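ReP1-NCXSQ (PDB 3PP6) binds fatty acids such as palmitoleate inside a beta-barrel and, when phosphorylated, stimulates the Na(+)/Ca(2+) exchanger of squid nerve. Local coordinates at residues W8-S13 against C123-K128; I62-G67 against T82-D87. The protein carries 1 engineered substitution. All blocks are in the same frame, centred on the assembly; numbering follows the deposited sequence.

Interaction 1. Residues W8-S13 against C123-K128; sequences WILESS and CTRIFK. Engineered in segment 123-128: Phe-127 (natural residue Tyr). With PAM (palmitoleic acid), chain D.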
loop_
_atom_site.group_PDB
_atom_site.type_symbol
_atom_site.label_atom_id
_atom_site.label_comp_id
_atom_site.label_asym_id
_atom_site.label_seq_id
_atom_site.Cartn_x
_atom_site.Cartn_y
_atom_site.Cartn_z
ATOM N N TRP A 8 -3.868 9.459 6.408
ATOM C CA TRP A 8 -2.845 8.841 7.233
ATOM C C TRP A 8 -1.484 9.345 6.774
ATOM O O TRP A 8 -1.304 9.669 5.598
ATOM C CB TRP A 8 -2.901 7.323 7.040
ATOM C CG TRP A 8 -4.229 6.671 7.340
ATOM C CD1 TRP A 8 -5.239 6.389 6.453
ATOM C CD2 TRP A 8 -4.668 6.186 8.609
ATOM N NE1 TRP A 8 -6.281 5.765 7.105
ATOM C CE2 TRP A 8 -5.949 5.627 8.431
ATOM C CE3 TRP A 8 -4.095 6.169 9.890
ATOM C CZ2 TRP A 8 -6.667 5.060 9.480
ATOM C CZ3 TRP A 8 -4.809 5.618 10.927
ATOM C CH2 TRP A 8 -6.086 5.065 10.716
ATOM N N ILE A 9 -0.521 9.395 7.693
ATOM C CA ILE A 9 0.826 9.837 7.354
ATOM C C ILE A 9 1.828 8.863 7.982
ATOM O O ILE A 9 1.578 8.298 9.049
ATOM C CB ILE A 9 1.075 11.295 7.816
ATOM C CG1 ILE A 9 2.446 11.793 7.338
ATOM C CG2 ILE A 9 0.954 11.406 9.347
ATOM C CD1 ILE A 9 2.708 13.253 7.663
ATOM N N LEU A 10 2.934 8.620 7.293
ATOM C CA LEU A 10 3.873 7.609 7.733
ATOM C C LEU A 10 4.449 7.983 9.088
ATOM O O LEU A 10 4.837 9.124 9.297
ATOM C CB LEU A 10 5.010 7.460 6.723
ATOM C CG LEU A 10 6.030 6.369 7.061
ATOM C CD1 LEU A 10 5.432 4.965 6.884
ATOM C CD2 LEU A 10 7.283 6.517 6.202
ATOM N N GLU A 11 4.481 7.022 10.007
ATOM C CA GLU A 11 5.044 7.267 11.331
ATOM C C GLU A 11 6.285 6.413 11.557
ATOM O O GLU A 11 7.264 6.869 12.154
ATOM C CB GLU A 11 3.996 6.972 12.409
ATOM C CG GLU A 11 4.556 6.973 13.836
ATOM C CD GLU A 11 3.470 6.776 14.878
ATOM O OE1 GLU A 11 3.163 5.609 15.204
ATOM O OE2 GLU A 11 2.925 7.788 15.365
ATOM N N SER A 12 6.242 5.171 11.091
ATOM C CA SER A 12 7.405 4.294 11.209
ATOM C C SER A 12 7.461 3.256 10.110
ATOM O O SER A 12 6.436 2.835 9.557
ATOM C CB SER A 12 7.456 3.591 12.577
ATOM O OG SER A 12 6.398 2.664 12.699
ATOM N N SER A 13 8.674 2.820 9.819
ATOM C CA SER A 13 8.907 1.884 8.731
ATOM C C SER A 13 10.050 0.934 9.079
ATOM O O SER A 13 11.106 1.344 9.574
ATOM C CB SER A 13 9.221 2.675 7.439
ATOM O OG SER A 13 9.504 1.799 6.362
ATOM N N CYS A 123 7.818 -6.221 5.277
ATOM C CA CYS A 123 7.986 -4.815 5.606
ATOM C C CYS A 123 6.773 -4.291 6.357
ATOM O O CYS A 123 5.638 -4.546 5.971
ATOM C CB CYS A 123 8.195 -3.984 4.331
ATOM S SG CYS A 123 7.949 -2.188 4.556
ATOM N N THR A 124 7.015 -3.569 7.443
ATOM C CA THR A 124 5.933 -2.985 8.228
ATOM C C THR A 124 6.013 -1.470 8.239
ATOM O O THR A 124 7.017 -0.889 8.681
ATOM C CB THR A 124 5.961 -3.474 9.682
ATOM O OG1 THR A 124 5.862 -4.901 9.709
ATOM C CG2 THR A 124 4.807 -2.852 10.477
ATOM N N ARG A 125 4.962 -0.831 7.735
ATOM C CA ARG A 125 4.870 0.618 7.748
ATOM C C ARG A 125 3.639 1.080 8.512
ATOM O O ARG A 125 2.508 0.751 8.146
ATOM C CB ARG A 125 4.896 1.167 6.313
ATOM C CG ARG A 125 6.315 1.150 5.753
ATOM C CD ARG A 125 6.365 1.144 4.245
ATOM N NE ARG A 125 6.141 2.454 3.636
ATOM C CZ ARG A 125 7.012 3.462 3.641
ATOM N NH1 ARG A 125 8.176 3.366 4.284
ATOM N NH2 ARG A 125 6.704 4.581 3.007
ATOM N N ILE A 126 3.869 1.806 9.600
ATOM C CA ILE A 126 2.772 2.243 10.478
ATOM C C ILE A 126 2.473 3.704 10.248
ATOM O O ILE A 126 3.375 4.537 10.241
ATOM C CB ILE A 126 3.101 2.007 11.973
ATOM C CG1 ILE A 126 3.351 0.520 12.229
ATOM C CG2 ILE A 126 1.969 2.549 12.847
ATOM C CD1 ILE A 126 4.010 0.214 13.570
ATOM N N PHE A 127 1.188 4.007 10.055
ATOM C CA PHE A 127 0.731 5.348 9.740
ATOM C C PHE A 127 -0.173 5.859 10.847
ATOM O O PHE A 127 -1.012 5.116 11.389
ATOM C CB PHE A 127 -0.121 5.331 8.457
ATOM C CG PHE A 127 0.653 5.054 7.209
ATOM C CD1 PHE A 127 1.102 3.773 6.922
ATOM C CD2 PHE A 127 0.931 6.075 6.313
ATOM C CE1 PHE A 127 1.819 3.504 5.759
ATOM C CE2 PHE A 127 1.648 5.815 5.149
ATOM C CZ PHE A 127 2.093 4.542 4.876
ATOM N N LYS A 128 -0.036 7.139 11.155
ATOM C CA LYS A 128 -0.943 7.768 12.098
ATOM C C LYS A 128 -1.968 8.642 11.399
ATOM O O LYS A 128 -1.689 9.265 10.360
ATOM C CB LYS A 128 -0.170 8.568 13.143
ATOM C CG LYS A 128 0.360 9.914 12.685
ATOM C CD LYS A 128 0.556 10.790 13.925
ATOM C CE LYS A 128 1.159 12.138 13.608
ATOM N NZ LYS A 128 0.473 12.883 12.514
HETATM C C1 PAM D . 3.209 3.345 0.988
HETATM O O1 PAM D . 4.253 3.882 1.404
HETATM O O2 PAM D . 2.074 3.803 1.231
HETATM C C2 PAM D . 3.323 2.096 0.151
HETATM C C3 PAM D . 4.321 2.293 -0.988
HETATM C C4 PAM D . 4.247 1.104 -1.939
HETATM C C5 PAM D . 4.831 1.403 -3.312
HETATM C C6 PAM D . 6.200 0.762 -3.491
HETATM C C7 PAM D . 7.269 1.844 -3.457
HETATM C C8 PAM D . 7.972 1.990 -4.795
HETATM C C9 PAM D . 8.920 3.166 -4.691
HETATM C C10 PAM D . 8.644 4.361 -5.221
HETATM C C11 PAM D . 7.357 4.621 -5.970
HETATM C C12 PAM D . 7.080 6.122 -6.051
HETATM C C13 PAM D . 6.894 6.707 -4.651
HETATM C C14 PAM D . 5.601 7.512 -4.545
HETATM C C15 PAM D . 4.413 6.728 -5.092
HETATM C C16 PAM D . 4.016 5.580 -4.188
HETATM O O HOH W 1 7.199 0.131 11.375
#

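Interaction 2. Residues I62-G67 against T82-D87; sequences ISFTIG and TTCKID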
loop_
_atom_site.group_PDB
_atom_site.type_symbol
_atom_site.label_atom_id
_atom_site.label_comp_id
_atom_site.label_asym_id
_atom_site.label_seq_id
_atom_site.Cartn_x
_atom_site.Cartn_y
_atom_site.Cartn_z
ATOM N N ILE A 62 -5.357 4.807 -6.993
ATOM C CA ILE A 62 -6.040 3.593 -7.417
ATOM C C ILE A 62 -7.476 3.615 -6.904
ATOM O O ILE A 62 -7.755 4.113 -5.812
ATOM C CB ILE A 62 -5.366 2.297 -6.868
ATOM C CG1 ILE A 62 -5.283 2.355 -5.338
ATOM C CG2 ILE A 62 -3.975 2.057 -7.502
ATOM C CD1 ILE A 62 -4.848 1.018 -4.684
ATOM N N SER A 63 -8.384 3.033 -7.670
ATOM C CA SER A 63 -9.740 2.827 -7.190
ATOM C C SER A 63 -10.144 1.427 -7.606
ATOM O O SER A 63 -9.648 0.896 -8.608
ATOM C CB SER A 63 -10.692 3.879 -7.765
ATOM O OG SER A 63 -10.627 3.896 -9.173
ATOM N N PHE A 64 -11.008 0.812 -6.812
ATOM C CA PHE A 64 -11.330 -0.587 -7.023
ATOM C C PHE A 64 -12.581 -1.002 -6.275
ATOM O O PHE A 64 -13.063 -0.291 -5.392
ATOM C CB PHE A 64 -10.154 -1.488 -6.599
ATOM C CG PHE A 64 -9.673 -1.257 -5.185
ATOM C CD1 PHE A 64 -10.244 -1.944 -4.115
ATOM C CD2 PHE A 64 -8.625 -0.386 -4.930
ATOM C CE1 PHE A 64 -9.793 -1.745 -2.811
ATOM C CE2 PHE A 64 -8.174 -0.173 -3.623
ATOM C CZ PHE A 64 -8.759 -0.851 -2.565
ATOM N N THR A 65 -13.099 -2.162 -6.650
ATOM C CA THR A 65 -14.218 -2.763 -5.959
ATOM C C THR A 65 -13.726 -4.031 -5.308
ATOM O O THR A 65 -13.053 -4.830 -5.946
ATOM C CB THR A 65 -15.352 -3.103 -6.950
ATOM O OG1 THR A 65 -15.789 -1.899 -7.587
ATOM C CG2 THR A 65 -16.518 -3.740 -6.236
ATOM N N ILE A 66 -14.058 -4.211 -4.035
ATOM C CA ILE A 66 -13.634 -5.390 -3.296
ATOM C C ILE A 66 -14.027 -6.637 -4.063
ATOM O O ILE A 66 -15.182 -6.784 -4.468
ATOM C CB ILE A 66 -14.227 -5.410 -1.859
ATOM C CG1 ILE A 66 -13.641 -4.271 -1.027
ATOM C CG2 ILE A 66 -13.953 -6.729 -1.159
ATOM C CD1 ILE A 66 -12.150 -4.446 -0.714
ATOM N N GLY A 67 -13.044 -7.497 -4.314
ATOM C CA GLY A 67 -13.287 -8.799 -4.904
ATOM C C GLY A 67 -13.098 -8.849 -6.410
ATOM O O GLY A 67 -13.101 -9.925 -7.003
ATOM N N THR A 82 -4.265 -6.803 -9.574
ATOM C CA THR A 82 -4.559 -6.704 -8.165
ATOM C C THR A 82 -6.019 -7.034 -7.872
ATOM O O THR A 82 -6.920 -6.616 -8.609
ATOM C CB THR A 82 -4.269 -5.284 -7.704
ATOM O OG1 THR A 82 -2.916 -4.964 -8.047
ATOM C CG2 THR A 82 -4.486 -5.142 -6.189
ATOM N N THR A 83 -6.229 -7.804 -6.809
ATOM C CA THR A 83 -7.560 -8.094 -6.279
ATOM C C THR A 83 -7.547 -7.815 -4.796
ATOM O O THR A 83 -6.707 -8.347 -4.065
ATOM C CB THR A 83 -7.921 -9.573 -6.465
ATOM O OG1 THR A 83 -7.674 -9.966 -7.824
ATOM C CG2 THR A 83 -9.380 -9.808 -6.116
ATOM N N CYS A 84 -8.489 -6.996 -4.349
ATOM C CA CYS A 84 -8.566 -6.586 -2.958
ATOM C C CYS A 84 -9.696 -7.328 -2.252
ATOM O O CYS A 84 -10.786 -7.480 -2.805
ATOM C CB CYS A 84 -8.801 -5.083 -2.915
ATOM S SG CYS A 84 -7.369 -4.164 -3.563
ATOM N N LYS A 85 -9.418 -7.811 -1.043
ATOM C CA LYS A 85 -10.399 -8.553 -0.245
ATOM C C LYS A 85 -10.452 -8.018 1.178
ATOM O O LYS A 85 -9.541 -7.314 1.620
ATOM C CB LYS A 85 -9.998 -10.024 -0.160
ATOM C CG LYS A 85 -9.515 -10.623 -1.458
ATOM C CD LYS A 85 -10.568 -11.531 -2.065
ATOM C CE LYS A 85 -10.034 -12.233 -3.300
ATOM N NZ LYS A 85 -10.712 -13.538 -3.502
ATOM N N ILE A 86 -11.503 -8.374 1.912
ATOM C CA ILE A 86 -11.556 -8.035 3.321
ATOM C C ILE A 86 -11.512 -9.274 4.206
ATOM O O ILE A 86 -12.335 -10.182 4.070
ATOM C CB ILE A 86 -12.785 -7.194 3.660
ATOM C CG1 ILE A 86 -12.668 -5.833 2.979
ATOM C CG2 ILE A 86 -12.903 -7.024 5.163
ATOM C CD1 ILE A 86 -13.953 -5.091 2.906
ATOM N N ASP A 87 -10.537 -9.304 5.107
ATOM C CA ASP A 87 -10.458 -10.358 6.102
ATOM C C ASP A 87 -10.574 -9.737 7.491
ATOM O O ASP A 87 -9.570 -9.361 8.107
ATOM C CB ASP A 87 -9.153 -11.143 5.968
ATOM C CG ASP A 87 -9.228 -12.516 6.637
ATOM O OD1 ASP A 87 -10.221 -12.778 7.355
ATOM O OD2 ASP A 87 -8.295 -13.329 6.453
HETATM O O HOH W 2 -10.178 -5.634 -6.036
#

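Interaction 1. Residues W8-S13 against C123-K128
Ile-9 and Lys-128 exchange two backbone hydrogen bonds as an antiparallel hydrogen-bonded pair, and Ser-12 O accepts from Ile-126 N. Between them lies a classic beta bulge: Glu-11 N (2.7 Å) and Ser-12 N (3.1 Å) both donate to Ile-126 O, and the register slips by one residue. Ser-12 OG and Thr-124 O share a water.

Arg-125, an established palmitoleate-binding residue, grips the carboxylate of palmitoleic acid (PAM) and is itself held by Ser-13. Its NE and NH2 both donate to PAM O1, at 3.3 and 3.0 Å, while Arg-125 NH1 bonds Ser-13 OG (2.9 Å); both oxygens meet the guanidinium at its edge, which fixes its rotation. Arg-125 bends at chi3 (79°) to bring this end round. Phe-127, engineered from tyrosine, also lines the pocket, its CZ approaching PAM O2 at 3.7 Å.

Among the apolar groups, Leu-10 CD1 lies over both the guanidinium centre and one face of the Phe-127 ring, a CH-pi contact of 4.2 Å to the centroid. Trp-8 CB packs on Phe-127 CB.

First and last strands thus pair to close the fatty-acid-binding-protein barrel. Strand 39-45 borders strand 6-13, with Gln-40 touching Phe-127; strand 111-118 borders strand 121-129, its Met-112 against Trp-8 and Phe-127 and its Lys-111 salt-bridged to Glu-11. Phe-16, just before helix 17-22, adds a cation-pi contact to Arg-125.

Interaction 2. Residues I62-G67 against T82-D87
Gly-67 N donates to Cys-84 O over 2.7 Å, and this is the one direct backbone hydrogen bond between the segments. Residues 64-67 and 83-86 run 72° apart, so no ladder forms; strand 59-65 has already ended, and Ile-66 and Gly-67 turn out of it to reach strand 79-87. The positive phi of Gly-67 (96°) suits glycine, since a side chain there would collide with the preceding carbonyl oxygen. Ile-66 CA makes a CA-H...O contact to the same Cys-84 O. Two residues before Gly-67, a water bridges the segments, accepting from Cys-84 N (2.7 Å) and donating to Thr-65 O (3.0 Å).

Among the side chains, Cys-84 SG sits over one face of the Phe-64 ring, 3.6 Å from its centroid and slightly toward the rim, a sulfur-aromatic contact; Cys-84 CB touches Phe-64 CE1 at 3.5 Å. The ring reaches this place with its CG between the backbone N and the carbonyl carbon (chi1 54°). Nearly parallel rings of Trp-49 and Phe-70 also meet it. Shortening Phe-64 to alanine is likely to leave the Cys-84 sulfur without its aromatic face and open a gap beside Trp-49 and Phe-70. Ile-66 and Ile-86 cross at about a right angle, Ile-66 CD1 lying 4.0 Å from Ile-86 CG1. Thr-83 CG2 rests against Gly-67 O at 3.8 Å.

These contacts join end strand 59-65 to strand 79-87, the neighbour of the other end strand, 70-73; the Phe-64 side chain lies about 12 Å from the palmitoleic acid. This is the gap of the fatty-acid-binding-protein barrel, where strands 59-65 and 70-73 end the sheet without pairing in a ladder and side chains and water span the space between them.

From the N terminus, strand 6-13 comes first and pairs with the last strand, 121-129: interaction 1 closes a loop of 109 residues that holds both helices and most of the barrel strands. Within that loop the chain runs through strands 39-45, 48-54 and 59-65, then turns by way of strand 70-73 into strand 79-87, where interaction 2 closes a short loop of 14 residues; the small loop lies wholly inside the large one and the two do not cross. The centres of interactions 1 and 2 are about 21 Å apart, on opposite sides of the chain's centre. Interaction 1 joins the first and last strands, interaction 2 the regions near the two sheet ends.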